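Local coordinates for anti-sigma-E factor ChrR (Rhodobacter sphaeroides, PDB 2Z2S), which binds the extracytoplasmic function sigma factor sigma-E and holds it inactive, thereby indirectly regulating transcription of the cycA and rpoE genes, at residues A10-Y15 and L26-H31; A14-T19 and A44-G49; L32-E37 and L150-A155; P88-P93 and R100-V105; R108-G111 and R115-I118. All coordinates share one frame; numbering follows the deposited sequence.

Contacts 1 and 2 share Ala-14 and Tyr-15 of helix 9-17, and their centres lie about 10 Å apart. Both belong to the N-terminal anti-sigma part. Contact 3 joins that part to the cupin-like C-terminal part, with its centre about 12 Å from that of contact 1. His-31 of contact 1 and Cys-35 of contact 3 bind the same zinc ion, together with His-6 and Cys-38. Contact 4 lies beside contact 3, about 13 Å between centres, and its Ala-92 and Pro-93 also reach helix 22-32. Contact 5 is more remote, about 34 Å from contact 2 between centres. It meets contact 4 through Val-105 and Ala-117.

Contact 1. Residues A10-Y15 and L26-H31; sequences ALLTAY and LVVATH. With ZN (zinc ion), chain I.
Tyr-15 and Val-28 lie where two helices cross nearly at right angles. The axes of the short segments approach to 10.7 Å and cross at -102°. The CA atoms of Tyr-15 and Val-28 are 7.6 Å apart. One methyl of Val-28 does most of the touching. Its CG1 meets Leu-12 CD1 at 4.1 Å on one flank and sits about equally far from CB, CG and CD1 of Tyr-15. The Tyr-15 CG is anti to the backbone N (chi1 176°), which carries the ring across the second helix. There CE1 lies 3.9 Å from Ala-29 CB. The methyls of Val-28 and Ala-29 both approach the ring obliquely. The Tyr-15 OH is hydrogen-bonded to the backbone of the other protein chain, presumably the sigma factor. With an alanine in this place, a gap would probably open beside Val-28 and Ala-29, and that backbone partner would lose its hydroxyl mate. One turn from Val-28, His-31 binds the zinc ion through NE2 at 2.0 Å, with His-6, Cys-35 and Cys-38 as the other ligands. No hydrogen bond joins the two segments; their contacts here, within the zinc-binding anti-sigma region, are apolar.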
# COMPACT_ATOMS: atom_id res chain seq x y z
N ALA B 10 -3.24 -12.15 5.46
CA ALA B 10 -1.88 -12.18 5.99
C ALA B 10 -0.91 -11.41 5.09
O ALA B 10 0.04 -10.78 5.56
CB ALA B 10 -1.43 -13.59 6.16
N LEU B 11 -1.15 -11.44 3.79
CA LEU B 11 -0.29 -10.69 2.90
C LEU B 11 -0.65 -9.20 2.94
O LEU B 11 0.21 -8.33 2.75
CB LEU B 11 -0.41 -11.22 1.48
CG LEU B 11 0.44 -12.43 1.12
CD1 LEU B 11 0.36 -12.65 -0.38
CD2 LEU B 11 1.86 -12.17 1.54
N LEU B 12 -1.92 -8.91 3.17
CA LEU B 12 -2.38 -7.53 3.25
C LEU B 12 -1.87 -6.89 4.54
O LEU B 12 -1.56 -5.71 4.57
CB LEU B 12 -3.90 -7.49 3.21
CG LEU B 12 -4.49 -6.95 1.90
CD1 LEU B 12 -3.70 -7.38 0.68
CD2 LEU B 12 -5.89 -7.45 1.82
N THR B 13 -1.80 -7.68 5.61
CA THR B 13 -1.27 -7.17 6.87
C THR B 13 0.24 -6.89 6.73
O THR B 13 0.76 -5.90 7.27
CB THR B 13 -1.47 -8.17 8.02
OG1 THR B 13 -2.87 -8.38 8.20
CG2 THR B 13 -0.89 -7.63 9.31
N ALA B 14 0.94 -7.76 6.01
CA ALA B 14 2.37 -7.57 5.80
C ALA B 14 2.58 -6.33 4.94
O ALA B 14 3.46 -5.53 5.23
CB ALA B 14 2.98 -8.78 5.12
N TYR B 15 1.78 -6.18 3.88
CA TYR B 15 1.92 -5.01 3.02
C TYR B 15 1.65 -3.72 3.81
O TYR B 15 2.34 -2.73 3.64
CB TYR B 15 0.95 -5.07 1.83
CG TYR B 15 1.00 -3.84 0.95
CD1 TYR B 15 1.90 -3.73 -0.12
CD2 TYR B 15 0.17 -2.75 1.22
CE1 TYR B 15 1.97 -2.56 -0.90
CE2 TYR B 15 0.23 -1.58 0.45
CZ TYR B 15 1.12 -1.48 -0.61
OH TYR B 15 1.17 -0.31 -1.36
N LEU B 26 5.31 -5.64 -5.01
CA LEU B 26 4.97 -5.28 -6.38
C LEU B 26 3.68 -5.98 -6.85
O LEU B 26 2.81 -5.39 -7.46
CB LEU B 26 6.14 -5.62 -7.30
CG LEU B 26 5.99 -5.24 -8.78
CD1 LEU B 26 5.44 -3.81 -8.88
CD2 LEU B 26 7.36 -5.35 -9.50
N VAL B 27 3.56 -7.26 -6.55
CA VAL B 27 2.38 -7.97 -6.99
C VAL B 27 1.16 -7.56 -6.19
O VAL B 27 0.10 -7.29 -6.76
CB VAL B 27 2.58 -9.48 -6.85
CG1 VAL B 27 1.30 -10.19 -7.16
CG2 VAL B 27 3.67 -9.93 -7.80
N VAL B 28 1.32 -7.51 -4.88
CA VAL B 28 0.21 -7.14 -4.02
C VAL B 28 -0.36 -5.77 -4.39
O VAL B 28 -1.57 -5.60 -4.51
CB VAL B 28 0.63 -7.12 -2.56
CG1 VAL B 28 -0.50 -6.61 -1.70
CG2 VAL B 28 1.00 -8.51 -2.14
N ALA B 29 0.53 -4.80 -4.60
CA ALA B 29 0.09 -3.46 -4.96
C ALA B 29 -0.48 -3.35 -6.38
O ALA B 29 -1.26 -2.45 -6.65
CB ALA B 29 1.22 -2.46 -4.76
N THR B 30 -0.09 -4.24 -7.29
CA THR B 30 -0.64 -4.13 -8.63
C THR B 30 -2.05 -4.65 -8.55
O THR B 30 -2.95 -4.18 -9.26
CB THR B 30 0.14 -4.94 -9.68
OG1 THR B 30 1.47 -4.42 -9.79
CG2 THR B 30 -0.53 -4.79 -11.05
N HIS B 31 -2.26 -5.62 -7.68
CA HIS B 31 -3.60 -6.13 -7.52
C HIS B 31 -4.41 -4.99 -6.93
O HIS B 31 -5.46 -4.64 -7.45
CB HIS B 31 -3.63 -7.33 -6.59
CG HIS B 31 -5.00 -7.90 -6.39
ND1 HIS B 31 -5.73 -8.44 -7.43
CD2 HIS B 31 -5.77 -8.00 -5.29
CE1 HIS B 31 -6.90 -8.84 -6.97
NE2 HIS B 31 -6.95 -8.59 -5.67
ZN ZN I . -8.68 -8.16 -4.76

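Contact 2. Residues A14-T19 and A44-G49; sequences AYAAGT and ALDAVG
The carboxylate of Asp-46 is the flat group that meets Ala-16. The Ala-16 methyl stands well off the carboxylate plane and closer to OD1, with 3.9 Å between Ala-16 CB and Asp-46 OD1. The CG of Asp-46 is anti to the carbonyl carbon (chi1 -61°), which brings OD1 beside the first helix. The charge has its partner outside the two segments: OD1 forms a salt bridge with a basic side chain of the other protein chain.

The closest approach is between the Ala-16 methyl and the CB of Leu-45, at 3.7 Å. The CA atoms of Ala-16 and Asp-46 come within 5.6 Å. The small side chain of Ala-16 fits this close approach of backbones. Just beyond it, the first helix ends in a Schellman motif. Gly-18 is the C-prime residue with positive phi, and Thr-19 N bonds back to Ala-14 O.

Both helices lie in the region that is sufficient to bind the sigma factor and inhibit it. The contact sets the C-terminal end of helix 9-17 against the middle of helix 36-54. Further back on helix 9-17, Leu-45 also packs on Leu-12 and Thr-13. Helix 22-32 receives the Tyr-15 ring, with Leu-32 among its neighbours, and the other protein chain packs on Leu-45, Ala-17 and Val-48.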
# COMPACT_ATOMS: atom_id res chain seq x y z
N ALA B 14 0.94 -7.76 6.01
CA ALA B 14 2.37 -7.57 5.80
C ALA B 14 2.58 -6.33 4.94
O ALA B 14 3.46 -5.53 5.23
CB ALA B 14 2.98 -8.78 5.12
N TYR B 15 1.78 -6.18 3.88
CA TYR B 15 1.92 -5.01 3.02
C TYR B 15 1.65 -3.72 3.81
O TYR B 15 2.34 -2.73 3.64
CB TYR B 15 0.95 -5.07 1.83
CG TYR B 15 1.00 -3.84 0.95
CD1 TYR B 15 1.90 -3.73 -0.12
CD2 TYR B 15 0.17 -2.75 1.22
CE1 TYR B 15 1.97 -2.56 -0.90
CE2 TYR B 15 0.23 -1.58 0.45
CZ TYR B 15 1.12 -1.48 -0.61
OH TYR B 15 1.17 -0.31 -1.36
N ALA B 16 0.62 -3.76 4.65
CA ALA B 16 0.27 -2.60 5.47
C ALA B 16 1.35 -2.33 6.53
O ALA B 16 1.53 -1.20 6.97
CB ALA B 16 -1.10 -2.82 6.14
N ALA B 17 2.06 -3.37 6.95
CA ALA B 17 3.12 -3.20 7.94
C ALA B 17 4.38 -2.71 7.21
O ALA B 17 5.26 -2.08 7.79
CB ALA B 17 3.38 -4.51 8.66
N GLY B 18 4.45 -3.00 5.91
CA GLY B 18 5.59 -2.59 5.12
C GLY B 18 6.77 -3.53 5.28
O GLY B 18 7.88 -3.20 4.87
N THR B 19 6.52 -4.71 5.84
CA THR B 19 7.58 -5.69 6.06
C THR B 19 7.80 -6.62 4.86
O THR B 19 8.64 -7.51 4.90
CB THR B 19 7.27 -6.54 7.28
OG1 THR B 19 6.17 -7.40 6.99
CG2 THR B 19 6.93 -5.66 8.46
N ALA B 44 -8.36 -0.49 5.70
CA ALA B 44 -8.74 -0.75 7.08
C ALA B 44 -7.48 -1.12 7.87
O ALA B 44 -7.26 -0.66 9.00
CB ALA B 44 -9.73 -1.87 7.15
N LEU B 45 -6.64 -1.95 7.26
CA LEU B 45 -5.39 -2.35 7.89
C LEU B 45 -4.48 -1.15 8.13
O LEU B 45 -3.83 -1.08 9.17
CB LEU B 45 -4.69 -3.41 7.04
CG LEU B 45 -4.67 -4.85 7.57
CD1 LEU B 45 -5.65 -5.04 8.73
CD2 LEU B 45 -4.99 -5.78 6.42
N ASP B 46 -4.44 -0.20 7.19
CA ASP B 46 -3.61 0.99 7.38
C ASP B 46 -4.16 1.75 8.58
O ASP B 46 -3.41 2.37 9.33
CB ASP B 46 -3.64 1.93 6.14
CG ASP B 46 -3.13 1.27 4.86
OD1 ASP B 46 -1.98 0.74 4.84
OD2 ASP B 46 -3.88 1.30 3.86
N ALA B 47 -5.48 1.69 8.77
CA ALA B 47 -6.13 2.40 9.87
C ALA B 47 -5.62 1.91 11.20
O ALA B 47 -5.56 2.67 12.17
CB ALA B 47 -7.63 2.23 9.79
N VAL B 48 -5.29 0.62 11.27
CA VAL B 48 -4.76 0.08 12.52
C VAL B 48 -3.42 0.76 12.78
O VAL B 48 -3.12 1.18 13.91
CB VAL B 48 -4.56 -1.45 12.43
CG1 VAL B 48 -3.94 -1.96 13.70
CG2 VAL B 48 -5.90 -2.13 12.20
N GLY B 49 -2.62 0.89 11.72
CA GLY B 49 -1.32 1.52 11.84
C GLY B 49 -1.43 2.98 12.24
O GLY B 49 -0.67 3.45 13.09

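Contact 3. Residues L32-E37 and L150-A155; sequences LSLCDE and LVLQGA. With ZN (zinc ion), chain I.
Leu-34 meets Leu-150 and Leu-152 where the zinc-binding anti-sigma part rests on the cupin-like part. Its segment links helix 22-32 to helix 36-54 and carries a ligand of the Cys2His2 zinc site.

Leu-32 ends the first helix and turns its side chain to Cys-38 and Ala-42 of the next one. Ser-33 follows in the turn, and its OG is hydrogen-bonded to Thr-30 O. Leu-34 is the residue that crosses to the other segment. Its CD1 continues the chain away from the backbone (chi2 172°), so this one methyl reaches both partner leucines. Cys-35 then turns back to the metal. Its SG is anti to the backbone N (chi1 161°) and binds the zinc ion at 2.0 Å. Cys-35 is also the N-cap of helix 36-54, where SG caps a backbone N just past the segment. One side chain therefore ties the helix start to the metal; His-6, His-31 and Cys-38 complete the site. Asp-36 and Glu-37 begin the helix and form salt bridges to basic side chains of the other protein chain.

Across the contact, Leu-150 lies on strand 147-151 and also packs on Val-27, Thr-30 and His-31. The chain turns a corner at Leu-152. The interface is apolar and has no hydrogen bond between the segments. Leu-34 CD1 lies 4.2 Å from Leu-150 CD1 and 4.3 Å from Leu-152 CD2.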
# COMPACT_ATOMS: atom_id res chain seq x y z
N LEU B 32 -3.89 -4.39 -5.85
CA LEU B 32 -4.58 -3.30 -5.18
C LEU B 32 -5.02 -2.20 -6.11
O LEU B 32 -6.07 -1.58 -5.91
CB LEU B 32 -3.73 -2.69 -4.05
CG LEU B 32 -3.45 -3.51 -2.77
CD1 LEU B 32 -2.88 -2.59 -1.72
CD2 LEU B 32 -4.70 -4.17 -2.25
N SER B 33 -4.25 -1.92 -7.15
CA SER B 33 -4.69 -0.86 -8.04
C SER B 33 -5.63 -1.37 -9.12
O SER B 33 -6.06 -0.59 -9.97
CB SER B 33 -3.51 -0.18 -8.70
OG SER B 33 -3.15 -0.95 -9.81
N LEU B 34 -5.94 -2.66 -9.09
CA LEU B 34 -6.85 -3.28 -10.05
C LEU B 34 -8.11 -3.76 -9.35
O LEU B 34 -9.15 -3.91 -9.98
CB LEU B 34 -6.19 -4.48 -10.74
CG LEU B 34 -5.08 -4.27 -11.80
CD1 LEU B 34 -4.46 -5.60 -12.17
CD2 LEU B 34 -5.63 -3.64 -13.05
N CYS B 35 -8.00 -3.99 -8.05
CA CYS B 35 -9.11 -4.50 -7.25
C CYS B 35 -9.52 -3.60 -6.05
O CYS B 35 -8.88 -3.62 -5.00
CB CYS B 35 -8.75 -5.92 -6.79
SG CYS B 35 -9.70 -6.51 -5.41
N ASP B 36 -10.58 -2.82 -6.21
CA ASP B 36 -11.04 -1.94 -5.14
C ASP B 36 -11.41 -2.64 -3.84
O ASP B 36 -11.42 -2.03 -2.78
CB ASP B 36 -12.22 -1.09 -5.59
CG ASP B 36 -11.79 0.09 -6.43
OD1 ASP B 36 -10.60 0.46 -6.36
OD2 ASP B 36 -12.64 0.67 -7.15
N GLU B 37 -11.72 -3.92 -3.93
CA GLU B 37 -12.07 -4.66 -2.74
C GLU B 37 -10.84 -4.77 -1.83
O GLU B 37 -10.88 -4.44 -0.64
CB GLU B 37 -12.58 -6.04 -3.16
CG GLU B 37 -12.70 -7.03 -2.05
CD GLU B 37 -13.41 -6.45 -0.87
OE1 GLU B 37 -14.44 -5.79 -1.11
OE2 GLU B 37 -12.94 -6.64 0.28
N LEU B 150 -0.32 -12.77 -10.67
CA LEU B 150 -1.40 -11.85 -11.00
C LEU B 150 -1.59 -11.82 -12.50
O LEU B 150 -0.67 -11.47 -13.22
CB LEU B 150 -1.08 -10.44 -10.49
CG LEU B 150 -1.92 -9.23 -10.93
CD1 LEU B 150 -3.39 -9.38 -10.55
CD2 LEU B 150 -1.34 -8.01 -10.26
N VAL B 151 -2.77 -12.21 -12.95
CA VAL B 151 -3.08 -12.22 -14.37
C VAL B 151 -3.35 -10.79 -14.83
O VAL B 151 -4.17 -10.09 -14.25
CB VAL B 151 -4.32 -13.07 -14.65
CG1 VAL B 151 -4.56 -13.19 -16.15
CG2 VAL B 151 -4.14 -14.44 -14.03
N LEU B 152 -2.66 -10.37 -15.88
CA LEU B 152 -2.84 -9.02 -16.40
C LEU B 152 -3.64 -9.05 -17.68
O LEU B 152 -4.22 -8.04 -18.08
CB LEU B 152 -1.48 -8.37 -16.66
CG LEU B 152 -0.58 -8.28 -15.43
CD1 LEU B 152 0.79 -7.78 -15.82
CD2 LEU B 152 -1.22 -7.37 -14.40
N GLN B 153 -3.67 -10.21 -18.32
CA GLN B 153 -4.41 -10.39 -19.56
C GLN B 153 -4.75 -11.86 -19.74
O GLN B 153 -4.01 -12.74 -19.32
CB GLN B 153 -3.59 -9.90 -20.76
CG GLN B 153 -4.38 -9.92 -22.06
CD GLN B 153 -3.54 -9.57 -23.27
OE1 GLN B 153 -2.64 -10.32 -23.66
NE2 GLN B 153 -3.83 -8.42 -23.88
N GLY B 154 -5.89 -12.12 -20.38
CA GLY B 154 -6.29 -13.50 -20.58
C GLY B 154 -6.62 -14.21 -19.28
O GLY B 154 -7.23 -13.63 -18.38
N ALA B 155 -6.22 -15.47 -19.17
CA ALA B 155 -6.50 -16.22 -17.96
C ALA B 155 -5.90 -17.60 -18.05
O ALA B 155 -5.37 -17.98 -19.09
CB ALA B 155 -7.99 -16.31 -17.76
ZN ZN I . -8.68 -8.16 -4.76

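Contact 4. Residues P88-P93 and R100-V105; sequences PRAPAP and RRLEDV
Arg-89 reaches Leu-102 and Glu-103 between two irregular segments that flank the short helix 94-97. The second segment leads into strand 108-109 of the cupin-like domain. The contact lies away from the annotated zinc sites.

The Arg-89 CG sits between the backbone N and the carbonyl carbon (chi1 45°). The chain is then extended from CG to NE, which carries the guanidinium across to the other segment. Leu-102 CD1 lies over one face of that group, 4.0 Å from Arg-89 NH1. Glu-103 comes at the edge, with OE2 in the guanidinium plane. Its chain bends at chi2 (-67°), which brings the carboxylate to Arg-89. The two planes are turned 69° apart. Arg-89 NH2 is 3.5 Å from Glu-103 OE2, a salt bridge without a hydrogen bond. OE1 of Glu-103 is equally near NH2.

Arg-89 has a second acid partner, Asp-87, whose OD2 forms a salt bridge to NH1. The same OD2 accepts a hydrogen bond from Leu-102 N, so Asp-87 links both sides. Replacing Arg-89 by an alanine would probably leave Glu-103 without this counter-charge and uncover one flank of Leu-102.

The other branch of Leu-102 points to the small neighbour of the arginine: Leu-102 CD2 lies 4.0 Å from Ala-90 CB.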
# COMPACT_ATOMS: atom_id res chain seq x y z
N PRO B 88 -3.05 0.14 -20.47
CA PRO B 88 -4.10 -0.15 -19.50
C PRO B 88 -4.06 -1.50 -18.75
O PRO B 88 -4.90 -1.74 -17.89
CB PRO B 88 -5.38 0.05 -20.31
CG PRO B 88 -4.99 -0.47 -21.65
CD PRO B 88 -3.57 0.08 -21.85
N ARG B 89 -3.10 -2.37 -19.06
CA ARG B 89 -3.03 -3.63 -18.34
C ARG B 89 -1.75 -3.73 -17.49
O ARG B 89 -1.42 -4.79 -16.95
CB ARG B 89 -3.19 -4.84 -19.29
CG ARG B 89 -2.41 -4.82 -20.60
CD ARG B 89 -3.08 -5.72 -21.66
NE ARG B 89 -2.36 -5.85 -22.93
CZ ARG B 89 -1.39 -5.03 -23.35
NH1 ARG B 89 -1.01 -4.01 -22.61
NH2 ARG B 89 -0.82 -5.23 -24.53
N ALA B 90 -1.05 -2.60 -17.36
CA ALA B 90 0.18 -2.47 -16.57
C ALA B 90 0.07 -1.08 -15.95
O ALA B 90 0.65 -0.12 -16.47
CB ALA B 90 1.38 -2.54 -17.48
N PRO B 91 -0.66 -0.96 -14.82
CA PRO B 91 -0.82 0.36 -14.21
C PRO B 91 -0.40 0.80 -12.79
O PRO B 91 0.15 1.89 -12.64
CB PRO B 91 -2.29 0.60 -14.42
CG PRO B 91 -2.86 -0.80 -14.04
CD PRO B 91 -1.81 -1.82 -14.47
N ALA B 92 -0.67 0.00 -11.75
CA ALA B 92 -0.36 0.47 -10.40
C ALA B 92 1.06 1.01 -10.26
O ALA B 92 1.27 2.22 -10.21
CB ALA B 92 -0.66 -0.64 -9.36
N PRO B 93 2.05 0.13 -10.11
CA PRO B 93 3.42 0.58 -10.00
C PRO B 93 4.13 -0.21 -11.10
O PRO B 93 5.05 0.27 -11.73
CB PRO B 93 3.80 0.14 -8.59
CG PRO B 93 3.06 -1.08 -8.39
CD PRO B 93 1.88 -1.10 -9.33
N ARG B 100 6.88 1.75 -21.88
CA ARG B 100 5.54 2.13 -22.47
C ARG B 100 4.42 1.12 -22.68
O ARG B 100 3.27 1.33 -22.29
CB ARG B 100 5.79 2.84 -23.77
N ARG B 101 4.76 0.02 -23.30
CA ARG B 101 3.75 -1.00 -23.40
C ARG B 101 4.45 -2.36 -23.22
O ARG B 101 5.64 -2.48 -23.53
CB ARG B 101 3.11 -0.91 -24.77
N LEU B 102 3.71 -3.42 -22.87
CA LEU B 102 4.22 -4.80 -22.71
C LEU B 102 4.80 -5.55 -23.94
O LEU B 102 5.52 -6.56 -23.78
CB LEU B 102 3.14 -5.66 -22.10
CG LEU B 102 2.64 -5.02 -20.81
CD1 LEU B 102 1.58 -5.92 -20.25
CD2 LEU B 102 3.75 -4.82 -19.76
N GLU B 103 4.55 -5.06 -25.15
CA GLU B 103 5.05 -5.69 -26.36
C GLU B 103 6.56 -5.56 -26.50
O GLU B 103 7.20 -6.41 -27.13
CB GLU B 103 4.35 -5.07 -27.57
CG GLU B 103 2.94 -4.52 -27.27
CD GLU B 103 1.92 -5.60 -26.93
OE1 GLU B 103 2.17 -6.41 -26.01
OE2 GLU B 103 0.85 -5.63 -27.59
N ASP B 104 7.15 -4.52 -25.90
CA ASP B 104 8.58 -4.29 -26.02
C ASP B 104 9.45 -4.36 -24.77
O ASP B 104 10.34 -3.54 -24.59
CB ASP B 104 8.82 -2.95 -26.70
CG ASP B 104 8.07 -2.82 -28.02
OD1 ASP B 104 7.85 -3.84 -28.70
OD2 ASP B 104 7.71 -1.68 -28.40
N VAL B 105 9.20 -5.34 -23.90
CA VAL B 105 10.04 -5.50 -22.72
C VAL B 105 11.13 -6.49 -23.16
O VAL B 105 11.05 -7.04 -24.25
CB VAL B 105 9.22 -6.07 -21.53
CG1 VAL B 105 8.65 -7.39 -21.91
CG2 VAL B 105 10.09 -6.21 -20.29

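Contact 5. Residues R108-G111 and R115-I118; sequences RTLG and RQAI
Arg-108 N donates a hydrogen bond to Gln-116 O at 3.1 Å. The bond is fairly straight, with an angle of 165° at the hydrogen, and the donor is tilted 34° from the carbonyl plane. The return bond from Gln-116 N to Arg-108 O is weak. The same Arg-108 O also faces the start of the second strand, where Arg-115 CA makes a CA-H...O contact with it at 3.2 Å.

The two segments are the arms of a beta hairpin in the cupin-like domain. The short, weakly bonded strand 108-109 is an outermost strand of the main sheet within this chain. Strand 115-119 runs antiparallel to it and pairs on its other side with strand 126-132.

Arg-108 and Gln-116 extend from the same side of the hairpin. Gln-116 NE2 comes at the edge of the Arg-108 guanidinium, 4.3 Å from NH1, with no hydrogen bond between them. Leu-110 crosses Gln-116 obliquely and sets CD1 3.8 Å from Gln-116 NE2. Gln-116 is extended beyond CG (chi2 179°), which brings its amide out to that methyl. Arg-115 leaves on the other side. Its CB passes close to Arg-108 O, and its far end leads away to a cation-pi interaction with Trp-131.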
# COMPACT_ATOMS: atom_id res chain seq x y z
N ARG B 108 12.68 -13.08 -22.94
CA ARG B 108 13.50 -14.25 -23.19
C ARG B 108 12.55 -15.26 -23.79
O ARG B 108 11.34 -15.18 -23.58
CB ARG B 108 14.05 -14.82 -21.90
CG ARG B 108 15.18 -14.05 -21.35
CD ARG B 108 15.60 -14.62 -20.04
NE ARG B 108 16.93 -14.16 -19.73
CZ ARG B 108 17.48 -14.22 -18.53
NH1 ARG B 108 16.83 -14.75 -17.49
NH2 ARG B 108 18.70 -13.75 -18.39
N THR B 109 13.10 -16.20 -24.55
CA THR B 109 12.29 -17.24 -25.16
C THR B 109 12.54 -18.51 -24.37
O THR B 109 13.68 -18.85 -24.08
CB THR B 109 12.69 -17.47 -26.63
OG1 THR B 109 12.40 -16.30 -27.40
CG2 THR B 109 11.90 -18.63 -27.23
N LEU B 110 11.46 -19.19 -24.01
CA LEU B 110 11.57 -20.43 -23.24
C LEU B 110 10.65 -21.52 -23.78
O LEU B 110 10.02 -21.37 -24.84
CB LEU B 110 11.25 -20.18 -21.76
CG LEU B 110 12.36 -19.92 -20.72
CD1 LEU B 110 11.74 -19.32 -19.48
CD2 LEU B 110 13.07 -21.21 -20.37
N GLY B 111 10.58 -22.61 -23.02
CA GLY B 111 9.78 -23.78 -23.35
C GLY B 111 8.58 -23.61 -24.27
O GLY B 111 7.43 -23.58 -23.83
N ARG B 115 7.33 -16.99 -22.52
CA ARG B 115 8.40 -16.00 -22.50
C ARG B 115 8.41 -15.35 -21.13
O ARG B 115 7.37 -15.24 -20.47
CB ARG B 115 8.16 -14.95 -23.58
CG ARG B 115 7.85 -15.54 -24.93
CD ARG B 115 7.55 -14.44 -25.91
NE ARG B 115 6.84 -14.94 -27.09
CZ ARG B 115 6.44 -14.18 -28.10
NH1 ARG B 115 6.69 -12.88 -28.09
NH2 ARG B 115 5.81 -14.73 -29.14
N GLN B 116 9.58 -14.92 -20.67
CA GLN B 116 9.67 -14.29 -19.37
C GLN B 116 10.62 -13.11 -19.36
O GLN B 116 11.64 -13.13 -20.03
CB GLN B 116 10.12 -15.31 -18.32
CG GLN B 116 11.56 -15.18 -17.90
CD GLN B 116 11.95 -16.19 -16.85
OE1 GLN B 116 11.22 -16.41 -15.87
NE2 GLN B 116 13.11 -16.82 -17.04
N ALA B 117 10.26 -12.10 -18.59
CA ALA B 117 11.07 -10.90 -18.46
C ALA B 117 11.23 -10.55 -16.98
O ALA B 117 10.31 -10.03 -16.36
CB ALA B 117 10.41 -9.75 -19.21
N ILE B 118 12.40 -10.84 -16.42
CA ILE B 118 12.67 -10.55 -15.02
C ILE B 118 12.63 -9.05 -14.73
O ILE B 118 13.15 -8.23 -15.49
CB ILE B 118 14.04 -11.12 -14.58
CG1 ILE B 118 13.92 -12.62 -14.34
CG2 ILE B 118 14.54 -10.39 -13.34
CD1 ILE B 118 15.09 -13.25 -13.61